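Oxidoreductase, zinc-binding dehydrogenase family (Myxococcus xanthus, PDB 5K1S) is a zinc-containing medium-chain reductase that takes part in an alternative route of de novo isovaleryl coenzyme A biosynthesis. Local coordinates at residues A[69-72]-A[73-77]; A[151-154]-A[155-158]; A[246-250]-A[251-255]; A[289-293]-A[294-298]. All blocks are in the same frame, centred on the assembly; numbering follows the deposited sequence.

Contact 1: A[69-72]-A[73-77]; sequences PRTS and VPAIL
Thr71, Ser72 and Val73 lead into a cis-proline bend in the loop between helix 58-64 and strand 80-88 of the GroES-like fold. The peptide between Val73 and Pro74 is cis, and the chain bends enough that Ser72 CA and Ala75 CA are 6.1 Å apart. Ser72 has the most surface covered here, and it is its backbone carbonyl that meets the residues beyond the bend. Its OG lies anti to the backbone N (chi1 -175°), which sets the hydroxyl beside its own carbonyl carbon and not over the methyl of Ala75. Val73 points its CB away from the preceding segment, and its side chain touches Phe26. Thr71 is split between two tasks. Its OG1 is hydrogen-bonded to Asn63 of helix 58-64, while its methyl group faces the chain beyond the bend. There Ala75 takes up backbone pairing with Leu23, which ties the loop to strand 17-23. The methyl of Ala75 closes the bend from inside: its CB lies 3.5 Å from Ser72 O and 4.0 Å from Thr71 CG2.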
ATOM      1  N   PRO A  69     -16.637 -19.119   7.706  1.00 57.31           N
ATOM      2  CA  PRO A  69     -18.100 -19.122   7.890  1.00 59.44           C
ATOM      3  C   PRO A  69     -18.867 -19.850   6.800  1.00 60.07           C
ATOM      4  O   PRO A  69     -19.907 -20.454   7.092  1.00 61.40           O
ATOM      5  CB  PRO A  69     -18.454 -17.627   7.918  1.00 61.32           C
ATOM      6  CG  PRO A  69     -17.176 -16.923   8.218  1.00 60.01           C
ATOM      7  CD  PRO A  69     -16.105 -17.750   7.595  1.00 57.80           C
ATOM      8  N   ARG A  70     -18.401 -19.817   5.556  1.00 69.43           N
ATOM      9  CA  ARG A  70     -19.176 -20.357   4.448  1.00 70.55           C
ATOM     10  C   ARG A  70     -18.985 -21.856   4.249  1.00 68.88           C
ATOM     11  O   ARG A  70     -19.647 -22.436   3.383  1.00 69.78           O
ATOM     12  CB  ARG A  70     -18.832 -19.611   3.156  1.00 71.19           C
ATOM     13  CG  ARG A  70     -19.303 -18.164   3.163  1.00 73.52           C
ATOM     14  CD  ARG A  70     -19.379 -17.579   1.764  1.00 75.14           C
ATOM     15  NE  ARG A  70     -18.060 -17.448   1.151  1.00 73.15           N
ATOM     16  CZ  ARG A  70     -17.262 -16.395   1.292  1.00 72.54           C
ATOM     17  NH1 ARG A  70     -16.080 -16.378   0.687  1.00 71.04           N
ATOM     18  NH2 ARG A  70     -17.636 -15.360   2.036  1.00 73.72           N
ATOM     19  N   THR A  71     -18.115 -22.501   5.022  1.00 52.16           N
ATOM     20  CA  THR A  71     -17.996 -23.950   4.962  1.00 50.90           C
ATOM     21  C   THR A  71     -19.133 -24.593   5.747  1.00 52.21           C
ATOM     22  O   THR A  71     -19.606 -24.052   6.749  1.00 53.44           O
ATOM     23  CB  THR A  71     -16.648 -24.413   5.517  1.00 48.86           C
ATOM     24  OG1 THR A  71     -15.598 -23.602   4.976  1.00 48.19           O
ATOM     25  CG2 THR A  71     -16.390 -25.872   5.152  1.00 47.87           C
ATOM     26  N   SER A  72     -19.574 -25.761   5.280  1.00 60.98           N
ATOM     27  CA  SER A  72     -20.735 -26.428   5.857  1.00 62.57           C
ATOM     28  C   SER A  72     -20.532 -27.935   5.839  1.00 61.41           C
ATOM     29  O   SER A  72     -20.247 -28.515   4.786  1.00 60.65           O
ATOM     30  CB  SER A  72     -22.008 -26.055   5.090  1.00 65.24           C
ATOM     31  OG  SER A  72     -23.154 -26.611   5.707  1.00 67.17           O
ATOM     32  N   VAL A  73     -20.691 -28.562   7.003  1.00 56.94           N
ATOM     33  CA  VAL A  73     -20.544 -30.009   7.126  1.00 56.49           C
ATOM     34  C   VAL A  73     -21.798 -30.717   6.600  1.00 57.93           C
ATOM     35  O   VAL A  73     -22.908 -30.206   6.756  1.00 59.64           O
ATOM     36  CB  VAL A  73     -20.266 -30.429   8.586  1.00 56.66           C
ATOM     37  CG1 VAL A  73     -18.948 -29.848   9.068  1.00 55.38           C
ATOM     38  CG2 VAL A  73     -21.411 -30.004   9.504  1.00 58.29           C
ATOM     39  N   PRO A  74     -21.635 -31.897   5.979  1.00 55.91           N
ATOM     40  CA  PRO A  74     -20.368 -32.580   5.688  1.00 54.55           C
ATOM     41  C   PRO A  74     -19.568 -31.851   4.613  1.00 53.14           C
ATOM     42  O   PRO A  74     -20.162 -31.248   3.717  1.00 53.58           O
ATOM     43  CB  PRO A  74     -20.814 -33.962   5.208  1.00 55.74           C
ATOM     44  CG  PRO A  74     -22.178 -33.746   4.662  1.00 57.07           C
ATOM     45  CD  PRO A  74     -22.795 -32.673   5.510  1.00 57.58           C
ATOM     46  N   ALA A  75     -18.241 -31.898   4.704  1.00 43.30           N
ATOM     47  CA  ALA A  75     -17.391 -31.094   3.840  1.00 41.74           C
ATOM     48  C   ALA A  75     -16.152 -31.874   3.428  1.00 41.62           C
ATOM     49  O   ALA A  75     -15.562 -32.598   4.235  1.00 41.80           O
ATOM     50  CB  ALA A  75     -16.969 -29.793   4.536  1.00 41.38           C
ATOM     51  N   ILE A  76     -15.772 -31.717   2.164  1.00 47.13           N
ATOM     52  CA  ILE A  76     -14.505 -32.211   1.641  1.00 46.62           C
ATOM     53  C   ILE A  76     -13.581 -31.006   1.531  1.00 45.78           C
ATOM     54  O   ILE A  76     -13.826 -30.097   0.732  1.00 45.57           O
ATOM     55  CB  ILE A  76     -14.684 -32.909   0.287  1.00 46.78           C
ATOM     56  CG1 ILE A  76     -15.582 -34.141   0.439  1.00 47.92           C
ATOM     57  CG2 ILE A  76     -13.328 -33.300  -0.304  1.00 46.54           C
ATOM     58  CD1 ILE A  76     -16.012 -34.761  -0.881  1.00 48.31           C
ATOM     59  N   LEU A  77     -12.524 -30.991   2.332  1.00 40.66           N
ATOM     60  CA  LEU A  77     -11.636 -29.843   2.402  1.00 40.35           C
ATOM     61  C   LEU A  77     -10.533 -29.947   1.352  1.00 40.35           C
ATOM     62  O   LEU A  77     -10.363 -30.972   0.689  1.00 40.60           O
ATOM     63  CB  LEU A  77     -11.027 -29.726   3.802  1.00 40.37           C
ATOM     64  CG  LEU A  77     -11.979 -29.938   4.983  1.00 40.53           C
ATOM     65  CD1 LEU A  77     -11.281 -29.582   6.290  1.00 40.56           C
ATOM     66  CD2 LEU A  77     -13.268 -29.138   4.827  1.00 40.44           C
TER

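Contact 2: A[151-154]-A[155-158]; sequences RVPA and SLPW
This is a local turn contact: Val152 and Pro153 fold back on Leu156 where strand 149-151 gives way to helix 158-161. The motif is a type I beta turn from Pro153 to Leu156, and the backbone angles of its two inner residues, Ala154 and Ser155, together fit that type. Its closing bond runs from Leu156 N to Pro153 O at 3.0 Å. The N-H points well at the oxygen (158°), although the donor sits above the carbonyl plane, and Leu156 CB comes to 3.5 Å from the same Pro153 O. Arg100 NE adds a weak hydrogen bond to this oxygen. Around the bond the evidence is apolar packing. The side chain of Leu156 meets that of Val152 at roughly a right angle. With CG1 anti to the backbone N (chi1 -179°), Val152 extends that methyl toward the Leu156 backbone, 3.9 Å from Leu156 O, and reaches Leu156 CB at 4.0 Å. Outside the turn, Val152 and Pro153 lie on Leu318 and Leu156 on Thr321, both of helix 311-323, so the turn is packed against that helix. Pro157 then takes the N-cap position, and the ring of Trp158 stacks with that of His52. The ring of Pro153 adds a looser apolar contact, with its CD 4.3 Å from Leu156 CD2.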
ATOM      1  N   ARG A 151      -2.667 -25.045 -15.585  1.00 55.05           N
ATOM      2  CA  ARG A 151      -2.165 -26.142 -16.404  1.00 56.43           C
ATOM      3  C   ARG A 151      -0.825 -26.632 -15.873  1.00 57.99           C
ATOM      4  O   ARG A 151       0.108 -25.842 -15.694  1.00 59.46           O
ATOM      5  CB  ARG A 151      -2.033 -25.705 -17.861  1.00 58.20           C
ATOM      6  CG  ARG A 151      -3.359 -25.296 -18.467  1.00 57.47           C
ATOM      7  CD  ARG A 151      -3.282 -25.131 -19.966  1.00 60.16           C
ATOM      8  NE  ARG A 151      -4.615 -24.993 -20.548  1.00 59.87           N
ATOM      9  CZ  ARG A 151      -5.406 -26.014 -20.862  1.00 59.41           C
ATOM     10  NH1 ARG A 151      -5.009 -27.263 -20.656  1.00 59.20           N
ATOM     11  NH2 ARG A 151      -6.603 -25.785 -21.384  1.00 59.27           N
ATOM     12  N   VAL A 152      -0.734 -27.936 -15.633  1.00 62.66           N
ATOM     13  CA  VAL A 152       0.464 -28.553 -15.077  1.00 64.22           C
ATOM     14  C   VAL A 152       1.308 -29.073 -16.239  1.00 67.09           C
ATOM     15  O   VAL A 152       0.834 -29.941 -16.988  1.00 67.06           O
ATOM     16  CB  VAL A 152       0.109 -29.691 -14.114  1.00 62.49           C
ATOM     17  CG1 VAL A 152       1.373 -30.314 -13.528  1.00 64.23           C
ATOM     18  CG2 VAL A 152      -0.805 -29.180 -13.007  1.00 59.70           C
ATOM     19  N   PRO A 153       2.535 -28.587 -16.427  1.00 65.56           N
ATOM     20  CA  PRO A 153       3.386 -29.154 -17.478  1.00 67.87           C
ATOM     21  C   PRO A 153       3.585 -30.648 -17.273  1.00 68.24           C
ATOM     22  O   PRO A 153       3.640 -31.143 -16.145  1.00 67.32           O
ATOM     23  CB  PRO A 153       4.704 -28.386 -17.328  1.00 69.77           C
ATOM     24  CG  PRO A 153       4.337 -27.124 -16.627  1.00 68.52           C
ATOM     25  CD  PRO A 153       3.201 -27.479 -15.720  1.00 66.01           C
ATOM     26  N   ALA A 154       3.686 -31.373 -18.389  1.00 64.66           N
ATOM     27  CA  ALA A 154       3.873 -32.816 -18.317  1.00 65.37           C
ATOM     28  C   ALA A 154       5.146 -33.191 -17.573  1.00 66.85           C
ATOM     29  O   ALA A 154       5.242 -34.309 -17.054  1.00 67.11           O
ATOM     30  CB  ALA A 154       3.897 -33.412 -19.723  1.00 67.62           C
ATOM     31  N   SER A 155       6.117 -32.284 -17.502  1.00 75.82           N
ATOM     32  CA  SER A 155       7.387 -32.554 -16.844  1.00 77.40           C
ATOM     33  C   SER A 155       7.325 -32.389 -15.332  1.00 76.07           C
ATOM     34  O   SER A 155       8.340 -32.613 -14.663  1.00 77.26           O
ATOM     35  CB  SER A 155       8.469 -31.630 -17.411  1.00 79.43           C
ATOM     36  OG  SER A 155       9.723 -31.867 -16.794  1.00 81.03           O
ATOM     37  N   LEU A 156       6.173 -32.013 -14.777  1.00 65.95           N
ATOM     38  CA  LEU A 156       6.066 -31.690 -13.360  1.00 64.50           C
ATOM     39  C   LEU A 156       5.310 -32.793 -12.634  1.00 62.57           C
ATOM     40  O   LEU A 156       4.138 -33.035 -12.958  1.00 60.83           O
ATOM     41  CB  LEU A 156       5.359 -30.348 -13.176  1.00 62.98           C
ATOM     42  CG  LEU A 156       5.340 -29.753 -11.767  1.00 61.63           C
ATOM     43  CD1 LEU A 156       6.744 -29.483 -11.259  1.00 63.82           C
ATOM     44  CD2 LEU A 156       4.526 -28.470 -11.759  1.00 60.07           C
ATOM     45  N   PRO A 157       5.908 -33.480 -11.662  1.00 67.07           N
ATOM     46  CA  PRO A 157       5.163 -34.510 -10.928  1.00 65.73           C
ATOM     47  C   PRO A 157       4.019 -33.913 -10.123  1.00 62.56           C
ATOM     48  O   PRO A 157       3.986 -32.719  -9.815  1.00 61.59           O
ATOM     49  CB  PRO A 157       6.221 -35.136 -10.013  1.00 67.38           C
ATOM     50  CG  PRO A 157       7.278 -34.100  -9.886  1.00 68.52           C
ATOM     51  CD  PRO A 157       7.303 -33.382 -11.198  1.00 69.15           C
ATOM     52  N   TRP A 158       3.069 -34.781  -9.771  1.00 56.74           N
ATOM     53  CA  TRP A 158       1.852 -34.328  -9.104  1.00 53.83           C
ATOM     54  C   TRP A 158       2.158 -33.710  -7.744  1.00 52.77           C
ATOM     55  O   TRP A 158       1.636 -32.643  -7.404  1.00 50.87           O
ATOM     56  CB  TRP A 158       0.873 -35.494  -8.953  1.00 53.57           C
ATOM     57  CG  TRP A 158       0.377 -36.039 -10.255  1.00 54.78           C
ATOM     58  CD1 TRP A 158       0.630 -37.276 -10.777  1.00 56.78           C
ATOM     59  CD2 TRP A 158      -0.457 -35.367 -11.206  1.00 54.23           C
ATOM     60  NE1 TRP A 158       0.003 -37.415 -11.990  1.00 57.46           N
ATOM     61  CE2 TRP A 158      -0.670 -36.257 -12.278  1.00 55.96           C
ATOM     62  CE3 TRP A 158      -1.045 -34.099 -11.253  1.00 52.61           C
ATOM     63  CZ2 TRP A 158      -1.445 -35.921 -13.385  1.00 56.09           C
ATOM     64  CZ3 TRP A 158      -1.814 -33.766 -12.354  1.00 52.81           C
ATOM     65  CH2 TRP A 158      -2.006 -34.675 -13.405  1.00 54.52           C
TER

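Contact 3: A[246-250]-A[251-255]; sequences KRTQG and AGVDV
Thr248 reaches across to Ala251 and Gly252 with two separate oxygens. Its backbone O accepts from Ala251 N at 3.1 Å with an N-H angle of 161°, the donor lying well above the carbonyl plane. Its hydroxyl OG1 accepts from Gly252 N, also at 3.1 Å and somewhat more bent (148°). The methyl of Ala251 lies close to the first acceptor, with CB 3.4 Å from Thr248 O. The carbonyl bond closes a type I' beta turn from Thr248 to Ala251, in which Gln249 and Gly250 both have positive phi. In this Rossmann fold the turn links helix 240-247 to strand 253-258 in the crossover from strand 231-234, which passes over to the other side of strand 186-190. Gly252 has backbone angles at which a CB would press on the carbonyl O of Ala251. Thr248 OG1 stands between its backbone N and carbonyl carbon (chi1 60°), where it also bonds to Val244 O, one helical turn back. A valine in place of Thr248 would remove that hydroxyl and would probably leave Gly252 N and Val244 O without their shared partner. Thr248 CG2 lies 4.2 Å from Val253 CG1, and Val253 in turn packs on Thr186 and Leu188 of strand 186-190.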
ATOM      1  N   LYS A 246      23.057  -1.837   7.323  1.00 90.02           N
ATOM      2  CA  LYS A 246      24.482  -2.148   7.304  1.00 92.44           C
ATOM      3  C   LYS A 246      24.859  -2.960   6.072  1.00 93.31           C
ATOM      4  O   LYS A 246      25.874  -2.676   5.425  1.00 96.45           O
ATOM      5  CB  LYS A 246      24.869  -2.903   8.577  1.00 92.58           C
ATOM      6  CG  LYS A 246      25.534  -2.038   9.630  1.00 97.17           C
ATOM      7  CD  LYS A 246      25.592  -2.742  10.976  1.00 98.87           C
ATOM      8  CE  LYS A 246      26.395  -1.940  11.985  1.00104.88           C
ATOM      9  NZ  LYS A 246      26.224  -2.452  13.371  1.00106.97           N
ATOM     10  N   ARG A 247      24.056  -3.968   5.729  1.00 95.13           N
ATOM     11  CA  ARG A 247      24.333  -4.803   4.568  1.00 95.86           C
ATOM     12  C   ARG A 247      23.977  -4.130   3.250  1.00 98.18           C
ATOM     13  O   ARG A 247      24.325  -4.663   2.191  1.00 99.83           O
ATOM     14  CB  ARG A 247      23.576  -6.128   4.684  1.00 92.50           C
ATOM     15  CG  ARG A 247      24.153  -7.078   5.722  1.00 91.73           C
ATOM     16  CD  ARG A 247      23.357  -8.370   5.804  1.00 89.09           C
ATOM     17  NE  ARG A 247      24.037  -9.384   6.606  1.00 89.63           N
ATOM     18  CZ  ARG A 247      24.024  -9.427   7.934  1.00 89.91           C
ATOM     19  NH1 ARG A 247      23.369  -8.508   8.632  1.00 89.30           N
ATOM     20  NH2 ARG A 247      24.675 -10.392   8.571  1.00 91.54           N
ATOM     21  N   THR A 248      23.298  -2.981   3.283  1.00 92.66           N
ATOM     22  CA  THR A 248      22.930  -2.247   2.078  1.00 92.76           C
ATOM     23  C   THR A 248      23.678  -0.924   1.960  1.00 93.33           C
ATOM     24  O   THR A 248      23.229  -0.022   1.243  1.00 92.57           O
ATOM     25  CB  THR A 248      21.420  -1.998   2.046  1.00 89.58           C
ATOM     26  OG1 THR A 248      21.036  -1.221   3.187  1.00 86.86           O
ATOM     27  CG2 THR A 248      20.657  -3.317   2.049  1.00 89.01           C
ATOM     28  N   GLN A 249      24.812  -0.791   2.647  1.00112.82           N
ATOM     29  CA  GLN A 249      25.607   0.437   2.611  1.00115.69           C
ATOM     30  C   GLN A 249      24.786   1.635   3.085  1.00113.30           C
ATOM     31  O   GLN A 249      24.928   2.749   2.578  1.00114.00           O
ATOM     32  CB  GLN A 249      26.175   0.689   1.212  1.00117.56           C
ATOM     33  CG  GLN A 249      26.954  -0.485   0.632  1.00120.02           C
ATOM     34  CD  GLN A 249      26.066  -1.480  -0.093  1.00117.53           C
ATOM     35  OE1 GLN A 249      25.115  -1.099  -0.777  1.00116.15           O
ATOM     36  NE2 GLN A 249      26.372  -2.765   0.055  1.00118.99           N
ATOM     37  N   GLY A 250      23.916   1.401   4.067  1.00109.17           N
ATOM     38  CA  GLY A 250      23.098   2.462   4.621  1.00107.00           C
ATOM     39  C   GLY A 250      22.045   3.015   3.691  1.00103.56           C
ATOM     40  O   GLY A 250      21.415   4.023   4.025  1.00102.03           O
ATOM     41  N   ALA A 251      21.824   2.388   2.536  1.00 89.59           N
ATOM     42  CA  ALA A 251      20.861   2.893   1.567  1.00 88.26           C
ATOM     43  C   ALA A 251      19.448   2.384   1.813  1.00 85.48           C
ATOM     44  O   ALA A 251      18.482   3.096   1.512  1.00 83.40           O
ATOM     45  CB  ALA A 251      21.293   2.514   0.148  1.00 90.91           C
ATOM     46  N   GLY A 252      19.303   1.180   2.354  1.00 83.27           N
ATOM     47  CA  GLY A 252      18.002   0.559   2.485  1.00 80.76           C
ATOM     48  C   GLY A 252      17.704  -0.356   1.316  1.00 82.13           C
ATOM     49  O   GLY A 252      18.548  -0.624   0.454  1.00 85.20           O
ATOM     50  N   VAL A 253      16.467  -0.844   1.287  1.00 71.86           N
ATOM     51  CA  VAL A 253      16.016  -1.743   0.234  1.00 72.84           C
ATOM     52  C   VAL A 253      14.992  -1.021  -0.632  1.00 71.13           C
ATOM     53  O   VAL A 253      14.330  -0.069  -0.207  1.00 68.44           O
ATOM     54  CB  VAL A 253      15.429  -3.054   0.797  1.00 71.62           C
ATOM     55  CG1 VAL A 253      16.506  -3.850   1.518  1.00 73.73           C
ATOM     56  CG2 VAL A 253      14.256  -2.767   1.724  1.00 67.30           C
ATOM     57  N   ASP A 254      14.870  -1.488  -1.876  1.00 76.11           N
ATOM     58  CA  ASP A 254      13.909  -0.905  -2.804  1.00 74.62           C
ATOM     59  C   ASP A 254      12.503  -1.437  -2.556  1.00 71.48           C
ATOM     60  O   ASP A 254      11.530  -0.677  -2.611  1.00 68.76           O
ATOM     61  CB  ASP A 254      14.336  -1.190  -4.245  1.00 77.22           C
ATOM     62  CG  ASP A 254      15.698  -0.615  -4.575  1.00 80.03           C
ATOM     63  OD1 ASP A 254      16.708  -1.319  -4.366  1.00 82.55           O
ATOM     64  OD2 ASP A 254      15.759   0.542  -5.042  1.00 79.69           O
ATOM     65  N   VAL A 255      12.379  -2.734  -2.283  1.00 85.10           N
ATOM     66  CA  VAL A 255      11.090  -3.373  -2.056  1.00 81.92           C
ATOM     67  C   VAL A 255      11.249  -4.397  -0.942  1.00 81.10           C
ATOM     68  O   VAL A 255      12.332  -4.950  -0.732  1.00 84.08           O
ATOM     69  CB  VAL A 255      10.547  -4.035  -3.346  1.00 82.94           C
ATOM     70  CG1 VAL A 255      11.554  -5.031  -3.900  1.00 86.85           C
ATOM     71  CG2 VAL A 255       9.203  -4.713  -3.096  1.00 78.98           C
TER

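Contact 4: A[289-293]-A[294-298]; sequences VQLNP and GLVIV
Asn292 and Leu295 supply the first polar contact. Asn292 occupies the N-cap position where strand 289-291 runs into helix 293-298, and its OD1 accepts from Leu295 N at 2.9 Å, though the exact place of that oxygen is less sure in the model. The other hydrogen bonds are helical backbone ones of the i to i+4 kind. Ile297 N gives to Pro293 O at 2.9 Å, and Val298 N gives to Gly294 O. With an alanine at Asn292 the side-chain carbonyl is gone, and Leu295 N would probably be left without its cap and the first turn less firmly held.

The apolar contacts flank this polar start. Leu291 CD1 and Val296 CG2 meet at 3.9 Å, the side chains crossing at about a right angle. With CG anti to the backbone N (chi1 177°), Leu291 leans its branch toward the helix. The ring of Pro293 approaches Ile297 through CB, 4.3 Å from Ile297 CD1. Leu291 and Leu295 both also touch Leu269 of helix 262-270.

Residues 289-291 pair antiparallel with a strand of the second subunit, and Pro293 packs on Gly287 of that subunit. Beside this interface the side chain of Asn292 probably supplies the acceptor that Leu295 N, at the helix start, would otherwise lack, a reading as sure as the position of OD1 allows.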
ATOM      1  N   VAL A 289      -0.758  -3.324  14.251  1.00 56.96           N
ATOM      2  CA  VAL A 289       0.483  -2.589  14.045  1.00 58.34           C
ATOM      3  C   VAL A 289       0.277  -1.150  14.485  1.00 59.39           C
ATOM      4  O   VAL A 289      -0.802  -0.578  14.295  1.00 58.10           O
ATOM      5  CB  VAL A 289       0.937  -2.648  12.570  1.00 56.68           C
ATOM      6  CG1 VAL A 289       2.054  -1.641  12.296  1.00 58.15           C
ATOM      7  CG2 VAL A 289       1.400  -4.051  12.221  1.00 56.27           C
ATOM      8  N   GLN A 290       1.319  -0.568  15.073  1.00 69.74           N
ATOM      9  CA  GLN A 290       1.364   0.863  15.365  1.00 70.99           C
ATOM     10  C   GLN A 290       2.204   1.506  14.268  1.00 70.66           C
ATOM     11  O   GLN A 290       3.427   1.613  14.372  1.00 72.57           O
ATOM     12  CB  GLN A 290       1.933   1.123  16.756  1.00 74.30           C
ATOM     13  CG  GLN A 290       0.952   0.841  17.880  1.00 75.02           C
ATOM     14  CD  GLN A 290      -0.281   1.726  17.812  1.00 73.89           C
ATOM     15  OE1 GLN A 290      -0.198   2.942  17.995  1.00 75.07           O
ATOM     16  NE2 GLN A 290      -1.431   1.120  17.537  1.00 71.76           N
ATOM     17  N   LEU A 291       1.533   1.927  13.200  1.00 71.97           N
ATOM     18  CA  LEU A 291       2.209   2.518  12.055  1.00 71.65           C
ATOM     19  C   LEU A 291       2.565   3.970  12.348  1.00 73.41           C
ATOM     20  O   LEU A 291       1.708   4.758  12.760  1.00 73.38           O
ATOM     21  CB  LEU A 291       1.322   2.431  10.815  1.00 69.62           C
ATOM     22  CG  LEU A 291       1.872   3.078   9.542  1.00 69.85           C
ATOM     23  CD1 LEU A 291       3.163   2.402   9.101  1.00 70.39           C
ATOM     24  CD2 LEU A 291       0.836   3.026   8.437  1.00 68.70           C
ATOM     25  N   ASN A 292       3.829   4.320  12.129  1.00 76.07           N
ATOM     26  CA  ASN A 292       4.287   5.689  12.324  1.00 78.01           C
ATOM     27  C   ASN A 292       4.161   6.451  11.009  1.00 76.73           C
ATOM     28  O   ASN A 292       4.820   6.080  10.028  1.00 76.33           O
ATOM     29  CB  ASN A 292       5.724   5.704  12.822  1.00 80.99           C
ATOM     30  CG  ASN A 292       6.602   6.679  12.070  1.00 82.17           C
ATOM     31  OD1 ASN A 292       7.211   6.328  11.062  1.00 81.62           O
ATOM     32  ND2 ASN A 292       6.688   7.908  12.567  1.00 83.99           N
ATOM     33  N   PRO A 293       3.321   7.489  10.926  1.00 64.66           N
ATOM     34  CA  PRO A 293       3.138   8.164   9.630  1.00 63.56           C
ATOM     35  C   PRO A 293       4.387   8.855   9.118  1.00 65.42           C
ATOM     36  O   PRO A 293       4.610   8.888   7.902  1.00 64.68           O
ATOM     37  CB  PRO A 293       2.020   9.178   9.917  1.00 63.27           C
ATOM     38  CG  PRO A 293       1.366   8.709  11.169  1.00 63.44           C
ATOM     39  CD  PRO A 293       2.434   8.043  11.961  1.00 65.17           C
ATOM     40  N   GLY A 294       5.206   9.414  10.012  1.00 59.05           N
ATOM     41  CA  GLY A 294       6.334  10.219   9.570  1.00 61.16           C
ATOM     42  C   GLY A 294       7.262   9.475   8.630  1.00 61.17           C
ATOM     43  O   GLY A 294       7.750  10.042   7.649  1.00 61.72           O
ATOM     44  N   LEU A 295       7.522   8.198   8.915  1.00 71.92           N
ATOM     45  CA  LEU A 295       8.433   7.433   8.070  1.00 72.22           C
ATOM     46  C   LEU A 295       7.824   7.148   6.704  1.00 70.00           C
ATOM     47  O   LEU A 295       8.545   7.121   5.701  1.00 71.23           O
ATOM     48  CB  LEU A 295       8.819   6.129   8.767  1.00 72.85           C
ATOM     49  CG  LEU A 295       9.800   5.215   8.030  1.00 73.99           C
ATOM     50  CD1 LEU A 295      11.086   5.949   7.681  1.00 76.96           C
ATOM     51  CD2 LEU A 295      10.097   3.994   8.881  1.00 74.74           C
ATOM     52  N   VAL A 296       6.508   6.937   6.643  1.00 60.04           N
ATOM     53  CA  VAL A 296       5.855   6.698   5.360  1.00 58.41           C
ATOM     54  C   VAL A 296       5.817   7.978   4.538  1.00 58.64           C
ATOM     55  O   VAL A 296       5.946   7.947   3.308  1.00 59.33           O
ATOM     56  CB  VAL A 296       4.441   6.130   5.580  1.00 56.13           C
ATOM     57  CG1 VAL A 296       3.747   5.872   4.241  1.00 55.38           C
ATOM     58  CG2 VAL A 296       4.501   4.852   6.406  1.00 55.92           C
ATOM     59  N   ILE A 297       5.639   9.121   5.197  1.00 65.02           N
ATOM     60  CA  ILE A 297       5.534  10.393   4.488  1.00 65.46           C
ATOM     61  C   ILE A 297       6.906  10.861   4.021  1.00 67.86           C
ATOM     62  O   ILE A 297       7.165  10.973   2.817  1.00 68.12           O
ATOM     63  CB  ILE A 297       4.856  11.450   5.378  1.00 65.79           C
ATOM     64  CG1 ILE A 297       3.433  11.007   5.735  1.00 63.48           C
ATOM     65  CG2 ILE A 297       4.833  12.809   4.673  1.00 66.78           C
ATOM     66  CD1 ILE A 297       2.731  11.907   6.734  1.00 64.05           C
ATOM     67  N   VAL A 298       7.805  11.138   4.971  1.00 65.24           N
ATOM     68  CA  VAL A 298       9.099  11.734   4.647  1.00 68.09           C
ATOM     69  C   VAL A 298       9.821  10.939   3.571  1.00 68.36           C
ATOM     70  O   VAL A 298      10.560  11.508   2.757  1.00 70.20           O
ATOM     71  CB  VAL A 298       9.960  11.856   5.922  1.00 70.67           C
ATOM     72  CG1 VAL A 298      11.344  12.412   5.591  1.00 73.86           C
ATOM     73  CG2 VAL A 298       9.266  12.740   6.952  1.00 70.96           C
TER

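The four contacts are separate and local, strung in series along the chain. Contacts 3 and 4 form the nearer pair, on the same side of the chain's centre, with centres 18 Å apart and nearest atoms about 10 Å apart, both in the part of the chain that forms the Rossmann fold. Contact 1 lies across the centre from contact 3, 46 Å between centres, and contact 2 across from contact 4 at 45 Å. Contacts 1 and 2 are 29 Å apart, centre to centre. Contact 1 is near a zinc site without touching it: the Thr71 side chain is about 13 Å from a bound zinc ion and about 10 Å from the side chain of the zinc ligand His79. Contacts 2, 3 and 4 lie away from the zinc sites.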